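Side-chain contacts in GGDEF family protein (Vibrio cholerae, PDB 5GZS), which probably makes the second messenger cyclic di-GMP as a diguanylate cyclase, its periplasmic portion binding arginine in a domain of the solute-binding-protein type: residues G104-L107 / K108-P112; E118-G121 / H122-L126; D153-L157 / N158-P162; S198-K201 / Y202-D205; T293-Q296 / Q297-N300. All blocks are in the same frame, centred on the assembly; numbering follows the deposited sequence.

Interaction 1 (G104-L107 / K108-P112); sequences GTLL and KEHYP
H110 turns its imidazole back along the last turn of helix 103-110 to meet the carbonyl oxygen of L106. The ring lies with CG beside the backbone N and anti to the carbonyl carbon (chi1 -66°), which brings H110 ND1 to 2.9 Å from L106 O. L106 O is met on a lone pair in its carbonyl plane and lies near the plane of the imidazole. L106 O also accepts the ordinary helical bond from H110 N, at 3.1 Å and tilted from that plane, and thus holds two donors of one residue. L106 adds an apolar touch: with CG anti to its backbone N (chi1 -178°), its CD1 branch reaches the ring at 3.6 Å from H110 CE1. From the next residue, E109 CG hangs 4.2 Å above one face of the imidazole, offset toward its rim. One residue earlier, E109 N bonds to T105 O at 3.1 Å, whereas the bond from K108 N to G104 O is weak. Y111 is the first residue to leave helical geometry. Beyond the segments L107 faces V95 and I97 of strand 94-98. The chemistry implies that ND1 carries its proton toward L106, and that this bond, together with the L106 methyl beside the ring, fixes the rotation of the imidazole at the helix's C-terminal end.

Interaction 2 (E118-G121 / H122-L126); sequences EYEG and HLEAL
The ring of Y119 lies flat against the methyl of A125, the two joined by a CH-pi contact in which A125 CB stands 3.6 Å from the centroid of the Y119 ring and only 15° off its normal. Y119 achieves this by placing CG in the crowded position between its backbone N and carbonyl carbon (chi1 62°), which swings the ring against the first helical turn. Next to it, E120 and E124 run side by side and point the same way, their carboxylate planes 39° apart. E124 OE2 approaches E120 N at 2.7 Å in a weak, bent hydrogen bond, and E124 CG packs at 3.8 Å from Y119 CB. The two acids keep OE2 of E120 and OE2 of E124 5.3 Å apart, and K99 forms a salt bridge with E120, which probably eases their like charges. A125 N gives a backbone bond to G121 O, 3.1 Å long. In the fold this is the joint where strand 115-119 runs into helix 121-129: Y119 pairs by its backbone with I97 of strand 94-98 and by its hydroxyl with D139 of strand 137-140, while A125 and L126 rest on M147 of helix 144-149.

Interaction 3 (D153-L157 / N158-P162); sequences DVQLL and NDQLP
L157 and Q160 close a type I beta turn of the solute-binding fold, taking the chain off the end of strand 153-156, which pairs antiparallel with strand 79-83. The backbone bonds come first: L157 O accepts Q160 N at 3.0 Å, the donor standing well above the carbonyl plane, and a weak second bond from L161 N, also 3.0 Å long. Side-chain packing follows. L156 holds CG anti to its backbone N (chi1 -172°), which carries L156 CD1 to 3.2 Å from N158 OD1, the two side chains crossing obliquely. The polar part of N158 is spent elsewhere, OD1 accepting T79 N and ND2 donating to E77 O; since E77 lines the arginine pocket, the turn is tied to a wall of that site. Among the amides, Q155 and Q160 cross at about a right angle, their flat ends 77° apart, the Q160 chain bending at chi2. Outside the turn L161 faces helix 103-110, and P162 packs against M352 of the second subunit, to which D159 adds a weak hydrogen bond with N328 of that subunit. Q160 CG, placed beside its own backbone N by chi1 (-64°), lies 3.5 Å from L156 O.

Interaction 4 (S198-K201 / Y202-D205); sequences SIQK and YQLD
S198 to D205 is two turns of unbroken alpha helix, part of the long helix 189-218, with Y202 N bonded to S198 O at 2.8 Å and Q203 N to I199 O at 2.9 Å. D205 N closes on K201 O at 3.1 Å. One turn apart on the surface, K201 and D205 form a salt bridge. The lysine chain curls at chi2 (51°) and again near its end, bringing K201 NZ to 2.7 Å from both D205 OD1 and D205 OD2; each oxygen offers its syn lone pair, and the ammonium group sits in the fork of the carboxylate. Q203 tucks CG between its backbone N and carbonyl carbon (chi1 59°) and bends at chi2 to turn its amide back. Q203 NE2 then reaches Q200 O at 3.1 Å in the carbonyl plane, on a lone pair. Q200 O also accepts the helical bond from L204 N, at 2.9 Å, and is therefore gripped twice. Q203 OE1 accepts from Y80 OH and R207 NH1, which pins both ends of the amide, while Q200 OE1 is bonded to Y78 OH. Y202 sends its hydroxyl to D13 and K145. Helix 189-218 lies here against helix 15-28, with S198 on V19, I199 on V16 and Y202 on V15 and R18, while its Q203 reaches strand 79-83 through Y80.

Interaction 5 (T293-Q296 / Q297-N300); sequences TVSQ and QRKN
S295 and R298 face each other across a bend in which V294 has positive phi and residues 297-299 have helical torsions without regular helical bonds. The hydroxyl of S295 sits between its own backbone N and carbonyl carbon (chi1 58°), and from there S295 OG accepts R298 N at 2.8 Å. The alkyl part of R298 wraps the same oxygen: its CB lies 3.3 Å from S295 OG, and CG and CD follow only slightly farther off. A beta turn overlaps this bond, K299 N giving its hydrogen to Q296 O at 3.1 Å from high above the carbonyl plane. The long chain of K299, bent at chi2 (136°), leans on two neighbours. K299 CD lies 3.8 Å from V294 CG2, the side chains running at a slant to each other, and 3.2 Å from S295 O. Q296 lies alongside K299 and points the same way, bringing Q296 NE2 to 3.4 Å from K299 NZ; as both are donors, no bond joins them. E347 of helix 344-352 fastens the bend from outside, its OE1 taking Q296 N, and N300 O is bonded to K419. The loop links strands 288-292 and 303-304 of the second family 3 solute-binding domain. By sequence it probably corresponds to the loop of the first domain that carries the arginine-pocket residues T59 and R64, T293 and R298 being their likely counterparts, so it is consistent with the ligand loop of this fold, although no role in binding follows for it here.

Overall arrangement
Along the chain the contacts follow in numerical order without overlap. Interactions 1 and 2 share one beta-alpha run, strands 94-98 and 115-119 with helices 103-110 and 121-129, their centres about 19 Å apart. Interaction 3 touches interaction 1 directly: L161 and P162 pack on L106 and H110, joining its turn to helix 103-110. Interaction 4 lies on the long helix 189-218, its centre about 15 Å from that of interaction 3. Interactions 1 to 3 belong to the first solute-binding unit, which holds the arginine. Interaction 5 belongs to the second such unit, 29 to 42 Å from the other centres, so the set samples both halves of a periplasmic portion with two solute-binding-type domains, probably a sensor.

Interaction 1 (G104-L107 / K108-P112)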
# COMPACT_ATOMS: atom_id res chain seq x y z
N GLY A 104 1.37 -13.30 19.63
CA GLY A 104 2.54 -13.95 19.06
C GLY A 104 2.33 -14.14 17.57
O GLY A 104 3.11 -13.65 16.75
N THR A 105 1.24 -14.83 17.24
CA THR A 105 0.83 -15.10 15.86
C THR A 105 0.54 -13.86 15.01
O THR A 105 0.81 -13.83 13.81
CB THR A 105 -0.43 -16.00 15.87
OG1 THR A 105 -0.08 -17.29 16.39
CG2 THR A 105 -1.02 -16.14 14.47
N LEU A 106 -0.04 -12.84 15.64
CA LEU A 106 -0.42 -11.65 14.90
C LEU A 106 0.79 -10.89 14.41
O LEU A 106 0.79 -10.35 13.29
CB LEU A 106 -1.29 -10.74 15.76
CG LEU A 106 -1.79 -9.49 15.04
CD1 LEU A 106 -2.95 -9.83 14.13
CD2 LEU A 106 -2.18 -8.41 16.02
N LEU A 107 1.83 -10.81 15.23
CA LEU A 107 2.95 -9.95 14.88
C LEU A 107 3.91 -10.61 13.90
O LEU A 107 4.50 -9.92 13.06
CB LEU A 107 3.71 -9.48 16.12
CG LEU A 107 3.51 -7.98 16.40
CD1 LEU A 107 2.07 -7.64 16.87
CD2 LEU A 107 4.55 -7.44 17.38
N LYS A 108 4.04 -11.93 13.99
CA LYS A 108 4.87 -12.69 13.07
C LYS A 108 4.19 -12.78 11.71
O LYS A 108 4.85 -12.86 10.68
CB LYS A 108 5.14 -14.09 13.62
CG LYS A 108 6.49 -14.24 14.29
CD LYS A 108 7.49 -14.92 13.36
CE LYS A 108 8.89 -14.36 13.55
NZ LYS A 108 9.89 -15.04 12.68
N GLU A 109 2.86 -12.76 11.71
CA GLU A 109 2.10 -12.82 10.46
C GLU A 109 2.17 -11.46 9.74
O GLU A 109 2.23 -11.40 8.50
CB GLU A 109 0.64 -13.24 10.70
CG GLU A 109 -0.24 -13.14 9.44
CD GLU A 109 -1.69 -13.52 9.67
OE1 GLU A 109 -1.96 -14.40 10.52
OE2 GLU A 109 -2.57 -12.93 9.00
N HIS A 110 2.21 -10.37 10.50
CA HIS A 110 2.28 -9.04 9.89
C HIS A 110 3.68 -8.40 9.91
O HIS A 110 3.96 -7.50 9.12
CB HIS A 110 1.27 -8.10 10.55
CG HIS A 110 -0.16 -8.48 10.31
ND1 HIS A 110 -0.88 -9.27 11.18
CD2 HIS A 110 -0.98 -8.22 9.27
CE1 HIS A 110 -2.09 -9.47 10.69
NE2 HIS A 110 -2.18 -8.84 9.54
N TYR A 111 4.56 -8.85 10.81
CA TYR A 111 5.91 -8.28 10.87
C TYR A 111 6.96 -9.30 11.27
O TYR A 111 7.62 -9.13 12.29
CB TYR A 111 5.96 -7.13 11.88
CG TYR A 111 5.25 -5.87 11.45
CD1 TYR A 111 5.81 -5.00 10.52
CD2 TYR A 111 4.02 -5.52 12.02
CE1 TYR A 111 5.16 -3.82 10.15
CE2 TYR A 111 3.37 -4.35 11.65
CZ TYR A 111 3.94 -3.51 10.72
OH TYR A 111 3.28 -2.35 10.37
N PRO A 112 7.15 -10.34 10.45
CA PRO A 112 7.93 -11.51 10.89
C PRO A 112 9.39 -11.22 11.28
O PRO A 112 9.99 -12.05 11.96
CB PRO A 112 7.89 -12.44 9.66
CG PRO A 112 7.53 -11.57 8.52
CD PRO A 112 6.65 -10.48 9.07

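Interaction 2 (E118-G121 / H122-L126)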
# COMPACT_ATOMS: atom_id res chain seq x y z
N GLU A 118 9.08 -13.02 25.12
CA GLU A 118 7.93 -13.30 25.96
C GLU A 118 8.12 -12.82 27.39
O GLU A 118 9.24 -12.83 27.92
CB GLU A 118 7.60 -14.79 25.96
CG GLU A 118 7.04 -15.32 27.27
CD GLU A 118 6.99 -16.83 27.32
OE1 GLU A 118 6.42 -17.44 26.38
OE2 GLU A 118 7.52 -17.42 28.29
N TYR A 119 7.03 -12.40 28.01
CA TYR A 119 7.06 -11.96 29.40
C TYR A 119 5.82 -12.42 30.16
O TYR A 119 4.87 -12.97 29.57
CB TYR A 119 7.21 -10.43 29.48
CG TYR A 119 6.08 -9.62 28.86
CD1 TYR A 119 4.83 -9.54 29.47
CD2 TYR A 119 6.28 -8.90 27.68
CE1 TYR A 119 3.80 -8.82 28.92
CE2 TYR A 119 5.25 -8.15 27.13
CZ TYR A 119 4.01 -8.12 27.76
OH TYR A 119 2.96 -7.39 27.24
N GLU A 120 5.82 -12.21 31.47
CA GLU A 120 4.67 -12.52 32.31
C GLU A 120 4.26 -11.36 33.21
O GLU A 120 4.95 -11.06 34.19
CB GLU A 120 4.94 -13.73 33.18
CG GLU A 120 4.95 -15.04 32.43
CD GLU A 120 4.78 -16.20 33.38
OE1 GLU A 120 4.03 -16.04 34.37
OE2 GLU A 120 5.39 -17.26 33.14
N GLY A 121 3.14 -10.72 32.88
CA GLY A 121 2.55 -9.69 33.72
C GLY A 121 3.16 -8.31 33.48
O GLY A 121 4.09 -8.18 32.69
N HIS A 122 2.63 -7.31 34.20
CA HIS A 122 2.92 -5.89 33.93
C HIS A 122 4.31 -5.49 34.38
O HIS A 122 4.95 -4.66 33.73
CB HIS A 122 1.87 -5.00 34.61
CG HIS A 122 2.29 -3.57 34.80
ND1 HIS A 122 2.66 -3.07 36.04
CD2 HIS A 122 2.38 -2.53 33.94
CE1 HIS A 122 2.97 -1.79 35.92
NE2 HIS A 122 2.81 -1.44 34.66
N LEU A 123 4.81 -6.11 35.45
CA LEU A 123 6.12 -5.76 36.01
C LEU A 123 7.23 -6.26 35.10
O LEU A 123 8.22 -5.57 34.88
CB LEU A 123 6.28 -6.35 37.41
CG LEU A 123 5.36 -5.66 38.42
CD1 LEU A 123 4.84 -6.68 39.42
CD2 LEU A 123 6.04 -4.48 39.12
N GLU A 124 7.03 -7.46 34.58
CA GLU A 124 7.94 -8.10 33.64
C GLU A 124 7.96 -7.32 32.34
O GLU A 124 9.02 -7.05 31.76
CB GLU A 124 7.49 -9.54 33.38
CG GLU A 124 8.56 -10.53 33.02
CD GLU A 124 8.20 -11.95 33.41
OE1 GLU A 124 7.94 -12.21 34.61
OE2 GLU A 124 8.19 -12.82 32.52
N ALA A 125 6.77 -6.95 31.89
CA ALA A 125 6.64 -6.15 30.70
C ALA A 125 7.35 -4.84 30.97
O ALA A 125 8.14 -4.39 30.14
CB ALA A 125 5.17 -5.92 30.35
N LEU A 126 7.09 -4.28 32.15
CA LEU A 126 7.63 -2.96 32.50
C LEU A 126 9.14 -2.88 32.63
O LEU A 126 9.75 -1.88 32.25
CB LEU A 126 7.12 -2.50 33.86
CG LEU A 126 7.48 -1.03 34.07
CD1 LEU A 126 6.79 -0.18 33.00
CD2 LEU A 126 7.10 -0.55 35.45

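Interaction 3 (D153-L157 / N158-P162)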
# COMPACT_ATOMS: atom_id res chain seq x y z
N ASP A 153 4.24 5.82 26.09
CA ASP A 153 3.24 6.26 25.11
C ASP A 153 2.62 5.05 24.44
O ASP A 153 3.15 3.94 24.50
CB ASP A 153 3.87 7.18 24.07
CG ASP A 153 2.86 8.17 23.45
OD1 ASP A 153 1.63 8.04 23.66
OD2 ASP A 153 3.31 9.09 22.74
N VAL A 154 1.48 5.25 23.80
CA VAL A 154 0.83 4.17 23.08
C VAL A 154 0.54 4.56 21.64
O VAL A 154 0.45 5.74 21.31
CB VAL A 154 -0.50 3.74 23.76
CG1 VAL A 154 -0.20 3.11 25.02
CG2 VAL A 154 -1.39 4.89 24.00
N GLN A 155 0.45 3.54 20.81
CA GLN A 155 -0.18 3.62 19.50
C GLN A 155 -1.30 2.54 19.49
O GLN A 155 -1.02 1.34 19.66
CB GLN A 155 0.85 3.43 18.39
CG GLN A 155 0.28 3.22 16.98
CD GLN A 155 1.27 2.48 16.06
OE1 GLN A 155 2.42 2.21 16.43
NE2 GLN A 155 0.81 2.12 14.86
N LEU A 156 -2.56 2.97 19.35
CA LEU A 156 -3.68 2.04 19.23
C LEU A 156 -3.50 1.21 17.99
O LEU A 156 -3.40 1.75 16.89
CB LEU A 156 -5.02 2.78 19.17
CG LEU A 156 -6.24 1.86 19.23
CD1 LEU A 156 -6.15 1.00 20.48
CD2 LEU A 156 -7.58 2.63 19.21
N LEU A 157 -3.45 -0.10 18.16
CA LEU A 157 -3.18 -0.97 17.03
C LEU A 157 -4.44 -1.44 16.33
O LEU A 157 -4.34 -2.07 15.31
CB LEU A 157 -2.35 -2.19 17.47
CG LEU A 157 -0.93 -1.89 18.01
CD1 LEU A 157 -0.12 -3.14 18.08
CD2 LEU A 157 -0.19 -0.82 17.18
N ASN A 158 -5.63 -1.14 16.87
CA ASN A 158 -6.87 -1.79 16.37
C ASN A 158 -7.27 -1.34 14.98
O ASN A 158 -7.91 -2.06 14.25
CB ASN A 158 -8.04 -1.55 17.33
CG ASN A 158 -7.90 -2.31 18.63
OD1 ASN A 158 -7.28 -1.83 19.58
ND2 ASN A 158 -8.47 -3.51 18.68
N ASP A 159 -6.88 -0.13 14.62
CA ASP A 159 -7.16 0.35 13.28
C ASP A 159 -5.92 0.26 12.40
O ASP A 159 -5.85 0.87 11.35
CB ASP A 159 -7.71 1.77 13.38
CG ASP A 159 -8.91 1.86 14.34
OD1 ASP A 159 -9.84 1.03 14.23
OD2 ASP A 159 -8.92 2.75 15.22
N GLN A 160 -4.95 -0.55 12.85
CA GLN A 160 -3.66 -0.73 12.18
C GLN A 160 -3.51 -2.17 11.72
O GLN A 160 -2.81 -2.48 10.76
CB GLN A 160 -2.50 -0.40 13.14
CG GLN A 160 -2.44 1.03 13.58
CD GLN A 160 -1.75 1.91 12.57
OE1 GLN A 160 -1.72 1.59 11.38
NE2 GLN A 160 -1.20 3.02 13.04
N LEU A 161 -4.15 -3.06 12.46
CA LEU A 161 -4.01 -4.48 12.25
C LEU A 161 -5.36 -5.11 12.45
O LEU A 161 -6.17 -4.59 13.20
CB LEU A 161 -3.00 -5.09 13.21
CG LEU A 161 -1.51 -4.85 12.99
CD1 LEU A 161 -0.73 -5.53 14.12
CD2 LEU A 161 -1.09 -5.42 11.66
N PRO A 162 -5.61 -6.23 11.79
CA PRO A 162 -6.87 -6.92 12.07
C PRO A 162 -6.84 -7.54 13.45
O PRO A 162 -6.36 -8.68 13.58
CB PRO A 162 -6.93 -8.00 10.98
CG PRO A 162 -5.82 -7.69 10.03
CD PRO A 162 -4.79 -6.96 10.82

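Interaction 4 (S198-K201 / Y202-D205)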
# COMPACT_ATOMS: atom_id res chain seq x y z
N SER A 198 -18.37 3.52 26.67
CA SER A 198 -17.74 3.81 27.97
C SER A 198 -16.27 3.43 27.93
O SER A 198 -15.45 4.15 28.46
CB SER A 198 -18.47 3.12 29.14
OG SER A 198 -18.32 1.71 29.16
N ILE A 199 -15.94 2.33 27.25
CA ILE A 199 -14.56 1.92 27.14
C ILE A 199 -13.74 2.90 26.31
O ILE A 199 -12.60 3.22 26.65
CB ILE A 199 -14.43 0.52 26.52
CG1 ILE A 199 -15.22 -0.49 27.32
CG2 ILE A 199 -12.97 0.11 26.46
CD1 ILE A 199 -14.99 -0.38 28.82
N GLN A 200 -14.33 3.36 25.20
CA GLN A 200 -13.65 4.35 24.35
C GLN A 200 -13.35 5.62 25.16
O GLN A 200 -12.24 6.13 25.16
CB GLN A 200 -14.50 4.68 23.14
CG GLN A 200 -14.08 5.90 22.40
CD GLN A 200 -13.33 5.57 21.15
OE1 GLN A 200 -12.26 4.96 21.19
NE2 GLN A 200 -13.91 5.94 20.01
N LYS A 201 -14.37 6.08 25.88
CA LYS A 201 -14.27 7.24 26.74
C LYS A 201 -13.20 6.99 27.79
O LYS A 201 -12.41 7.89 28.13
CB LYS A 201 -15.64 7.52 27.40
CG LYS A 201 -15.69 8.66 28.43
CD LYS A 201 -15.06 9.94 27.87
CE LYS A 201 -15.39 11.18 28.71
NZ LYS A 201 -14.22 12.08 28.98
N TYR A 202 -13.16 5.76 28.29
CA TYR A 202 -12.29 5.44 29.40
C TYR A 202 -10.87 5.53 28.95
O TYR A 202 -10.08 6.21 29.59
CB TYR A 202 -12.60 4.07 29.96
CG TYR A 202 -11.70 3.64 31.10
CD1 TYR A 202 -10.47 3.04 30.86
CD2 TYR A 202 -12.09 3.82 32.42
CE1 TYR A 202 -9.65 2.64 31.90
CE2 TYR A 202 -11.27 3.42 33.48
CZ TYR A 202 -10.06 2.83 33.20
OH TYR A 202 -9.26 2.42 34.23
N GLN A 203 -10.51 4.89 27.83
CA GLN A 203 -9.10 4.87 27.43
C GLN A 203 -8.67 6.18 26.76
O GLN A 203 -7.52 6.59 26.89
CB GLN A 203 -8.79 3.66 26.54
CG GLN A 203 -9.56 3.50 25.22
CD GLN A 203 -8.99 4.33 24.08
OE1 GLN A 203 -7.81 4.22 23.72
NE2 GLN A 203 -9.82 5.19 23.53
N LEU A 204 -9.57 6.86 26.07
CA LEU A 204 -9.19 8.12 25.45
C LEU A 204 -8.83 9.13 26.55
O LEU A 204 -7.91 9.94 26.39
CB LEU A 204 -10.28 8.68 24.54
CG LEU A 204 -9.78 9.82 23.65
CD1 LEU A 204 -8.45 9.39 23.03
CD2 LEU A 204 -10.77 10.21 22.57
N ASP A 205 -9.55 9.07 27.67
CA ASP A 205 -9.28 9.95 28.81
C ASP A 205 -7.89 9.74 29.43
O ASP A 205 -7.18 10.71 29.72
CB ASP A 205 -10.35 9.77 29.86
CG ASP A 205 -11.60 10.56 29.57
OD1 ASP A 205 -11.67 11.21 28.51
OD2 ASP A 205 -12.53 10.53 30.41

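Interaction 5 (T293-Q296 / Q297-N300)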
# COMPACT_ATOMS: atom_id res chain seq x y z
N THR A 293 2.95 21.07 2.22
CA THR A 293 3.20 19.75 1.69
C THR A 293 4.63 19.23 1.87
O THR A 293 5.02 18.29 1.18
CB THR A 293 2.85 19.68 0.21
OG1 THR A 293 3.63 20.65 -0.50
CG2 THR A 293 1.37 19.95 0.04
N VAL A 294 5.35 19.81 2.82
CA VAL A 294 6.73 19.42 3.16
C VAL A 294 7.54 19.02 1.93
O VAL A 294 7.78 17.84 1.65
CB VAL A 294 6.79 18.29 4.26
CG1 VAL A 294 5.97 17.07 3.89
CG2 VAL A 294 8.24 17.90 4.60
N SER A 295 7.93 20.04 1.18
CA SER A 295 8.85 19.88 0.07
C SER A 295 10.25 19.67 0.65
O SER A 295 10.40 19.34 1.82
CB SER A 295 8.84 21.12 -0.84
OG SER A 295 9.17 22.29 -0.10
N GLN A 296 11.26 19.85 -0.19
CA GLN A 296 12.62 19.99 0.28
C GLN A 296 12.88 21.47 0.49
O GLN A 296 13.48 21.88 1.50
CB GLN A 296 13.62 19.40 -0.71
CG GLN A 296 13.50 17.91 -0.88
CD GLN A 296 13.73 17.17 0.41
OE1 GLN A 296 14.59 17.56 1.21
NE2 GLN A 296 12.97 16.10 0.63
N GLN A 297 12.42 22.27 -0.47
CA GLN A 297 12.54 23.72 -0.43
C GLN A 297 12.10 24.26 0.92
O GLN A 297 12.77 25.12 1.49
CB GLN A 297 11.71 24.39 -1.55
CG GLN A 297 11.62 25.92 -1.41
CD GLN A 297 10.72 26.59 -2.46
OE1 GLN A 297 10.43 26.02 -3.52
NE2 GLN A 297 10.26 27.80 -2.15
N ARG A 298 11.00 23.72 1.44
CA ARG A 298 10.39 24.26 2.64
C ARG A 298 10.83 23.55 3.92
O ARG A 298 10.63 24.07 5.01
CB ARG A 298 8.86 24.21 2.51
CG ARG A 298 8.32 25.27 1.58
CD ARG A 298 6.99 24.89 0.97
NE ARG A 298 6.08 26.04 0.92
CZ ARG A 298 6.10 26.98 -0.03
NH1 ARG A 298 6.99 26.91 -1.02
NH2 ARG A 298 5.23 27.99 0.01
N LYS A 299 11.47 22.39 3.76
CA LYS A 299 11.73 21.47 4.88
C LYS A 299 12.48 22.09 6.07
O LYS A 299 12.33 21.64 7.21
CB LYS A 299 12.52 20.25 4.38
CG LYS A 299 12.18 18.95 5.11
CD LYS A 299 12.00 17.78 4.12
CE LYS A 299 11.87 16.42 4.80
NZ LYS A 299 12.18 15.27 3.87
N ASN A 300 13.24 23.14 5.79
CA ASN A 300 14.10 23.74 6.79
C ASN A 300 13.62 25.11 7.28
O ASN A 300 14.24 25.70 8.16
CB ASN A 300 15.51 23.90 6.22
CG ASN A 300 15.51 24.54 4.84
OD1 ASN A 300 14.59 24.32 4.04
ND2 ASN A 300 16.52 25.37 4.57